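Local coordinates for membrane-associated protein VP24 (PDB 4OR8), which may act as a minor matrix protein of Marburg virus, with a role in nucleocapsid assembly and virion budding, at residues B[169-181]-B[236-248]. Residues are numbered along the deposited sequence; the frame is centred on the assembly and turned at random.
Sequences AGVKNFFNKMFTL and GLVAEAVLREHSQ
Glu240 meets Phe179 first: its CG lies at the edge of the ring, near the ring plane, close to CE1. Its carboxylate is modelled in a salt bridge with Arg206, though the place of OE2 is less certain; Arg206 also hydrogen-bonds Leu181 O.

Leu243 sends its two methyls to different partners. CD2 sits over one face of the Phe175 ring as a CH-pi contact, 3.8 Å from the ring centroid and 19° off the normal, while CD1 meets Met178 CE at 3.6 Å. A chi1 of -53° puts CG anti to the carbonyl carbon and brings both methyls against Phe175 and Met178. Here the C-terminal part of helix 161-178 and the turn after it pack against helix 240-244, which directly follows the long strand 228-239 of the mixed sheet in this pyramidal fold, and against the residues beyond; Phe211 of the neighbouring strand touches Leu243, Met178 and Phe179.

Arg244 rests CB 3.7 Å from Phe179 CZ; its guanidinium, less surely placed, is inclined to the ring by 57°, so the two do not stack. Asn208 of the second subunit packs on Arg244.

His246 meets Phe175 through its carbonyl and its CB: O lies at the ring edge, 3.4 Å from CD2, and receives a CA-H...O contact from Lys172. Its NE2 hydrogen-bonds Val60 O.

Ser247 places CB 3.8 Å from Phe179 CE2, and OG hydrogen-bonds back to Arg244 O. Past it, Lys172 CE comes within 3.4 Å of Gln248 O.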
ATOM      1  N   ALA B 169      -6.051  -3.943 -21.355  1.00 16.82           N
ATOM      2  CA  ALA B 169      -4.916  -3.026 -21.432  1.00 12.09           C
ATOM      3  C   ALA B 169      -5.282  -1.629 -20.934  1.00 20.93           C
ATOM      4  O   ALA B 169      -4.469  -0.942 -20.310  1.00 19.88           O
ATOM      5  CB  ALA B 169      -4.386  -2.958 -22.854  1.00 16.02           C
ATOM      6  N   GLY B 170      -6.514  -1.216 -21.216  1.00 18.79           N
ATOM      7  CA  GLY B 170      -7.011   0.074 -20.777  1.00 13.76           C
ATOM      8  C   GLY B 170      -7.150   0.191 -19.271  1.00 19.43           C
ATOM      9  O   GLY B 170      -6.807   1.225 -18.698  1.00 20.74           O
ATOM     10  N   VAL B 171      -7.653  -0.864 -18.636  1.00 17.57           N
ATOM     11  CA  VAL B 171      -7.844  -0.878 -17.189  1.00 16.18           C
ATOM     12  C   VAL B 171      -6.503  -0.856 -16.462  1.00 18.56           C
ATOM     13  O   VAL B 171      -6.342  -0.152 -15.462  1.00 17.34           O
ATOM     14  CB  VAL B 171      -8.675  -2.100 -16.738  1.00 21.04           C
ATOM     15  CG1 VAL B 171      -8.709  -2.199 -15.225  1.00 14.83           C
ATOM     16  CG2 VAL B 171     -10.084  -2.013 -17.297  1.00 12.36           C
ATOM     17  N   LYS B 172      -5.540  -1.619 -16.974  1.00 16.42           N
ATOM     18  CA  LYS B 172      -4.187  -1.610 -16.425  1.00 21.06           C
ATOM     19  C   LYS B 172      -3.586  -0.215 -16.551  1.00 27.70           C
ATOM     20  O   LYS B 172      -2.896   0.263 -15.648  1.00 26.10           O
ATOM     21  CB  LYS B 172      -3.296  -2.628 -17.140  1.00 20.53           C
ATOM     22  CG  LYS B 172      -3.637  -4.079 -16.841  1.00 31.29           C
ATOM     23  CD  LYS B 172      -2.808  -5.038 -17.686  1.00 32.23           C
ATOM     24  CE  LYS B 172      -1.346  -5.049 -17.265  1.00 36.02           C
ATOM     25  NZ  LYS B 172      -1.160  -5.611 -15.899  1.00 48.97           N
ATOM     26  N   ASN B 173      -3.864   0.432 -17.677  1.00 18.22           N
ATOM     27  CA  ASN B 173      -3.385   1.784 -17.922  1.00 16.52           C
ATOM     28  C   ASN B 173      -3.971   2.782 -16.930  1.00 19.84           C
ATOM     29  O   ASN B 173      -3.274   3.680 -16.454  1.00 19.45           O
ATOM     30  CB  ASN B 173      -3.699   2.204 -19.358  1.00 26.03           C
ATOM     31  CG  ASN B 173      -3.316   3.641 -19.646  1.00 19.95           C
ATOM     32  OD1 ASN B 173      -4.176   4.516 -19.734  1.00 27.84           O
ATOM     33  ND2 ASN B 173      -2.022   3.893 -19.793  1.00 19.89           N
ATOM     34  N   PHE B 174      -5.250   2.615 -16.613  1.00 18.78           N
ATOM     35  CA  PHE B 174      -5.909   3.489 -15.650  1.00 21.71           C
ATOM     36  C   PHE B 174      -5.347   3.284 -14.250  1.00 17.86           C
ATOM     37  O   PHE B 174      -5.176   4.240 -13.499  1.00 24.72           O
ATOM     38  CB  PHE B 174      -7.417   3.254 -15.645  1.00 19.09           C
ATOM     39  CG  PHE B 174      -8.162   4.132 -14.681  1.00 18.24           C
ATOM     40  CD1 PHE B 174      -8.531   5.417 -15.042  1.00 25.49           C
ATOM     41  CD2 PHE B 174      -8.498   3.673 -13.417  1.00 17.79           C
ATOM     42  CE1 PHE B 174      -9.219   6.228 -14.161  1.00 28.68           C
ATOM     43  CE2 PHE B 174      -9.186   4.479 -12.532  1.00 21.73           C
ATOM     44  CZ  PHE B 174      -9.548   5.759 -12.905  1.00 26.24           C
ATOM     45  N   PHE B 175      -5.075   2.031 -13.902  1.00 17.00           N
ATOM     46  CA  PHE B 175      -4.467   1.715 -12.620  1.00 17.28           C
ATOM     47  C   PHE B 175      -3.114   2.391 -12.532  1.00 18.31           C
ATOM     48  O   PHE B 175      -2.754   2.954 -11.500  1.00 17.39           O
ATOM     49  CB  PHE B 175      -4.288   0.205 -12.466  1.00 21.57           C
ATOM     50  CG  PHE B 175      -5.565  -0.533 -12.202  1.00 19.47           C
ATOM     51  CD1 PHE B 175      -6.683   0.132 -11.733  1.00 17.45           C
ATOM     52  CD2 PHE B 175      -5.643  -1.896 -12.418  1.00 24.51           C
ATOM     53  CE1 PHE B 175      -7.858  -0.551 -11.487  1.00 24.50           C
ATOM     54  CE2 PHE B 175      -6.814  -2.583 -12.173  1.00 29.17           C
ATOM     55  CZ  PHE B 175      -7.923  -1.909 -11.707  1.00 23.01           C
ATOM     56  N   ASN B 176      -2.376   2.337 -13.633  1.00 19.75           N
ATOM     57  CA  ASN B 176      -1.045   2.921 -13.696  1.00 19.38           C
ATOM     58  C   ASN B 176      -1.042   4.437 -13.528  1.00 20.61           C
ATOM     59  O   ASN B 176      -0.147   4.995 -12.891  1.00 19.87           O
ATOM     60  CB  ASN B 176      -0.360   2.540 -15.008  1.00 27.67           C
ATOM     61  CG  ASN B 176       1.005   3.174 -15.153  1.00 30.86           C
ATOM     62  OD1 ASN B 176       1.998   2.655 -14.645  1.00 40.66           O
ATOM     63  ND2 ASN B 176       1.064   4.308 -15.844  1.00 26.42           N
ATOM     64  N   LYS B 177      -2.034   5.108 -14.104  1.00 14.11           N
ATOM     65  CA  LYS B 177      -2.092   6.558 -13.997  1.00 21.39           C
ATOM     66  C   LYS B 177      -2.585   6.992 -12.615  1.00 22.98           C
ATOM     67  O   LYS B 177      -2.341   8.119 -12.186  1.00 29.43           O
ATOM     68  CB  LYS B 177      -2.930   7.175 -15.124  1.00 18.93           C
ATOM     69  CG  LYS B 177      -4.402   6.840 -15.085  1.00 31.53           C
ATOM     70  CD  LYS B 177      -5.015   6.907 -16.479  1.00 47.06           C
ATOM     71  CE  LYS B 177      -4.679   8.209 -17.187  1.00 48.35           C
ATOM     72  NZ  LYS B 177      -5.297   8.275 -18.544  1.00 51.48           N
ATOM     73  N   MET B 178      -3.260   6.086 -11.915  1.00 18.42           N
ATOM     74  CA  MET B 178      -3.663   6.335 -10.534  1.00 14.46           C
ATOM     75  C   MET B 178      -2.444   6.442  -9.625  1.00 19.63           C
ATOM     76  O   MET B 178      -2.471   7.136  -8.608  1.00 19.11           O
ATOM     77  CB  MET B 178      -4.568   5.219 -10.029  1.00 18.02           C
ATOM     78  CG  MET B 178      -5.970   5.234 -10.597  1.00 21.72           C
ATOM     79  SD  MET B 178      -6.964   3.947  -9.819  1.00 32.59           S
ATOM     80  CE  MET B 178      -6.747   4.371  -8.096  1.00 27.74           C
ATOM     81  N   PHE B 179      -1.376   5.746  -9.995  1.00 15.92           N
ATOM     82  CA  PHE B 179      -0.134   5.802  -9.236  1.00 17.65           C
ATOM     83  C   PHE B 179       0.690   7.045  -9.559  1.00 21.53           C
ATOM     84  O   PHE B 179       1.745   7.272  -8.966  1.00 19.65           O
ATOM     85  CB  PHE B 179       0.690   4.534  -9.451  1.00 12.44           C
ATOM     86  CG  PHE B 179       0.180   3.357  -8.679  1.00 22.25           C
ATOM     87  CD1 PHE B 179       0.515   3.196  -7.346  1.00 18.15           C
ATOM     88  CD2 PHE B 179      -0.644   2.419  -9.276  1.00 17.86           C
ATOM     89  CE1 PHE B 179       0.043   2.120  -6.624  1.00 22.26           C
ATOM     90  CE2 PHE B 179      -1.120   1.339  -8.558  1.00 21.08           C
ATOM     91  CZ  PHE B 179      -0.775   1.189  -7.229  1.00 19.76           C
ATOM     92  N   THR B 180       0.209   7.852 -10.496  1.00 17.67           N
ATOM     93  CA  THR B 180       0.841   9.138 -10.744  1.00 17.32           C
ATOM     94  C   THR B 180       0.334  10.155  -9.726  1.00 17.44           C
ATOM     95  O   THR B 180       0.940  11.206  -9.536  1.00 22.93           O
ATOM     96  CB  THR B 180       0.605   9.646 -12.182  1.00 18.54           C
ATOM     97  OG1 THR B 180      -0.762  10.037 -12.345  1.00 16.19           O
ATOM     98  CG2 THR B 180       0.951   8.562 -13.194  1.00 17.12           C
ATOM     99  N   LEU B 181      -0.775   9.828  -9.067  1.00 19.70           N
ATOM    100  CA  LEU B 181      -1.320  10.676  -8.011  1.00 14.79           C
ATOM    101  C   LEU B 181      -0.397  10.710  -6.802  1.00 16.78           C
ATOM    102  O   LEU B 181       0.168   9.692  -6.410  1.00 20.83           O
ATOM    103  CB  LEU B 181      -2.697  10.180  -7.565  1.00 13.24           C
ATOM    104  CG  LEU B 181      -3.903  10.363  -8.485  1.00 24.10           C
ATOM    105  CD1 LEU B 181      -5.136   9.723  -7.858  1.00  9.88           C
ATOM    106  CD2 LEU B 181      -4.145  11.834  -8.767  1.00 14.79           C
ATOM    107  N   GLY B 236     -14.939   3.678   0.844  1.00 22.74           N
ATOM    108  CA  GLY B 236     -14.156   2.517   1.211  1.00 16.05           C
ATOM    109  C   GLY B 236     -12.693   2.758   0.908  1.00 21.11           C
ATOM    110  O   GLY B 236     -12.331   3.793   0.352  1.00 20.65           O
ATOM    111  N   LEU B 237     -11.849   1.799   1.268  1.00 26.41           N
ATOM    112  CA  LEU B 237     -10.416   1.941   1.071  1.00 20.81           C
ATOM    113  C   LEU B 237      -9.852   0.753   0.307  1.00 22.16           C
ATOM    114  O   LEU B 237      -9.915  -0.383   0.777  1.00 28.65           O
ATOM    115  CB  LEU B 237      -9.711   2.074   2.422  1.00 27.82           C
ATOM    116  CG  LEU B 237      -8.190   2.216   2.403  1.00 30.25           C
ATOM    117  CD1 LEU B 237      -7.785   3.478   1.664  1.00 30.01           C
ATOM    118  CD2 LEU B 237      -7.636   2.221   3.819  1.00 35.67           C
ATOM    119  N   VAL B 238      -9.312   1.015  -0.879  1.00 16.11           N
ATOM    120  CA  VAL B 238      -8.645  -0.027  -1.646  1.00 18.70           C
ATOM    121  C   VAL B 238      -7.143   0.024  -1.394  1.00 19.29           C
ATOM    122  O   VAL B 238      -6.494   1.033  -1.665  1.00 18.62           O
ATOM    123  CB  VAL B 238      -8.928   0.087  -3.155  1.00 17.32           C
ATOM    124  CG1 VAL B 238      -8.152  -0.975  -3.912  1.00  9.01           C
ATOM    125  CG2 VAL B 238     -10.418  -0.055  -3.433  1.00 12.26           C
ATOM    126  N   ALA B 239      -6.603  -1.070  -0.864  1.00 17.66           N
ATOM    127  CA  ALA B 239      -5.185  -1.155  -0.544  1.00 12.26           C
ATOM    128  C   ALA B 239      -4.336  -1.059  -1.801  1.00 15.62           C
ATOM    129  O   ALA B 239      -4.702  -1.578  -2.853  1.00 20.98           O
ATOM    130  CB  ALA B 239      -4.887  -2.438   0.196  1.00 12.45           C
ATOM    131  N   GLU B 240      -3.196  -0.396  -1.670  1.00 17.52           N
ATOM    132  CA  GLU B 240      -2.297  -0.133  -2.786  1.00 12.83           C
ATOM    133  C   GLU B 240      -1.900  -1.393  -3.552  1.00 19.39           C
ATOM    134  O   GLU B 240      -1.845  -1.385  -4.782  1.00 22.26           O
ATOM    135  CB  GLU B 240      -1.051   0.581  -2.262  1.00 20.70           C
ATOM    136  CG  GLU B 240      -0.142   1.147  -3.327  1.00 30.83           C
ATOM    137  CD  GLU B 240       0.969   1.990  -2.730  1.00 39.95           C
ATOM    138  OE1 GLU B 240       0.866   2.345  -1.536  1.00 35.34           O
ATOM    139  OE2 GLU B 240       1.946   2.293  -3.448  1.00 36.71           O
ATOM    140  N   ALA B 241      -1.633  -2.473  -2.820  1.00 19.78           N
ATOM    141  CA  ALA B 241      -1.191  -3.731  -3.417  1.00 13.45           C
ATOM    142  C   ALA B 241      -2.207  -4.316  -4.405  1.00 20.29           C
ATOM    143  O   ALA B 241      -1.833  -4.960  -5.386  1.00 23.81           O
ATOM    144  CB  ALA B 241      -0.862  -4.738  -2.336  1.00 10.69           C
ATOM    145  N   VAL B 242      -3.488  -4.088  -4.136  1.00 17.59           N
ATOM    146  CA  VAL B 242      -4.563  -4.554  -5.007  1.00 17.69           C
ATOM    147  C   VAL B 242      -4.375  -4.082  -6.445  1.00 21.26           C
ATOM    148  O   VAL B 242      -4.556  -4.847  -7.393  1.00 16.20           O
ATOM    149  CB  VAL B 242      -5.933  -4.054  -4.505  1.00 21.62           C
ATOM    150  CG1 VAL B 242      -7.023  -4.371  -5.516  1.00 19.37           C
ATOM    151  CG2 VAL B 242      -6.255  -4.659  -3.146  1.00 15.61           C
ATOM    152  N   LEU B 243      -3.998  -2.816  -6.597  1.00 27.01           N
ATOM    153  CA  LEU B 243      -3.856  -2.212  -7.916  1.00 19.87           C
ATOM    154  C   LEU B 243      -2.425  -2.278  -8.444  1.00 18.81           C
ATOM    155  O   LEU B 243      -2.207  -2.309  -9.654  1.00 20.87           O
ATOM    156  CB  LEU B 243      -4.342  -0.762  -7.888  1.00 17.23           C
ATOM    157  CG  LEU B 243      -5.748  -0.568  -7.323  1.00 18.53           C
ATOM    158  CD1 LEU B 243      -6.116   0.898  -7.278  1.00 15.28           C
ATOM    159  CD2 LEU B 243      -6.764  -1.348  -8.143  1.00 26.94           C
ATOM    160  N   ARG B 244      -1.452  -2.301  -7.538  1.00 18.71           N
ATOM    161  CA  ARG B 244      -0.048  -2.324  -7.943  1.00 25.51           C
ATOM    162  C   ARG B 244       0.301  -3.625  -8.656  1.00 22.58           C
ATOM    163  O   ARG B 244       1.169  -3.661  -9.527  1.00 26.73           O
ATOM    164  CB  ARG B 244       0.867  -2.113  -6.737  1.00 26.28           C
ATOM    165  CG  ARG B 244       2.332  -2.003  -7.098  1.00 16.09           C
ATOM    166  CD  ARG B 244       3.168  -1.639  -5.895  1.00 28.05           C
ATOM    167  NE  ARG B 244       2.866  -0.303  -5.392  1.00 32.16           N
ATOM    168  CZ  ARG B 244       3.272   0.822  -5.974  1.00 27.59           C
ATOM    169  NH1 ARG B 244       3.983   0.775  -7.092  1.00 29.10           N
ATOM    170  NH2 ARG B 244       2.961   1.994  -5.444  1.00 29.03           N
ATOM    171  N   GLU B 245      -0.394  -4.692  -8.283  1.00 34.85           N
ATOM    172  CA  GLU B 245      -0.239  -5.986  -8.930  1.00 35.59           C
ATOM    173  C   GLU B 245      -0.605  -5.915 -10.415  1.00 30.46           C
ATOM    174  O   GLU B 245      -0.107  -6.696 -11.220  1.00 35.22           O
ATOM    175  CB  GLU B 245      -1.112  -7.022  -8.218  1.00 31.06           C
ATOM    176  CG  GLU B 245      -1.020  -8.430  -8.782  1.00 35.74           C
ATOM    177  CD  GLU B 245      -1.828  -9.427  -7.977  1.00 40.92           C
ATOM    178  OE1 GLU B 245      -2.274  -9.073  -6.863  1.00 37.24           O
ATOM    179  OE2 GLU B 245      -2.013 -10.566  -8.457  1.00 42.43           O
ATOM    180  N   HIS B 246      -1.466  -4.965 -10.772  1.00 33.35           N
ATOM    181  CA  HIS B 246      -1.967  -4.863 -12.141  1.00 46.24           C
ATOM    182  C   HIS B 246      -1.766  -3.477 -12.754  1.00 37.66           C
ATOM    183  O   HIS B 246      -2.604  -3.015 -13.526  1.00 33.43           O
ATOM    184  CB  HIS B 246      -3.454  -5.222 -12.183  1.00 25.54           C
ATOM    185  CG  HIS B 246      -3.776  -6.531 -11.532  1.00 35.00           C
ATOM    186  ND1 HIS B 246      -3.486  -7.745 -12.117  1.00 28.15           N
ATOM    187  CD2 HIS B 246      -4.362  -6.815 -10.345  1.00 31.70           C
ATOM    188  CE1 HIS B 246      -3.880  -8.720 -11.317  1.00 35.22           C
ATOM    189  NE2 HIS B 246      -4.415  -8.183 -10.236  1.00 27.14           N
ATOM    190  N   SER B 247      -0.657  -2.823 -12.421  1.00 34.60           N
ATOM    191  CA  SER B 247      -0.414  -1.458 -12.878  1.00 27.04           C
ATOM    192  C   SER B 247       0.760  -1.376 -13.848  1.00 41.79           C
ATOM    193  O   SER B 247       0.935  -0.374 -14.538  1.00 40.88           O
ATOM    194  CB  SER B 247      -0.163  -0.532 -11.687  1.00 24.38           C
ATOM    195  OG  SER B 247       1.012  -0.910 -10.989  1.00 25.45           O
ATOM    196  N   GLN B 248       1.568  -2.429 -13.889  1.00 41.67           N
ATOM    197  CA  GLN B 248       2.728  -2.459 -14.769  1.00 32.90           C
ATOM    198  C   GLN B 248       2.581  -3.541 -15.831  1.00 38.74           C
ATOM    199  O   GLN B 248       1.623  -3.540 -16.602  1.00 42.68           O
ATOM    200  CB  GLN B 248       4.007  -2.684 -13.957  1.00 42.63           C
ATOM    201  CG  GLN B 248       4.342  -1.559 -12.985  1.00 46.05           C
ATOM    202  CD  GLN B 248       4.911  -0.331 -13.677  1.00 52.29           C
ATOM    203  OE1 GLN B 248       4.190   0.418 -14.336  1.00 58.05           O
ATOM    204  NE2 GLN B 248       6.217  -0.122 -13.529  1.00 46.55           N
TER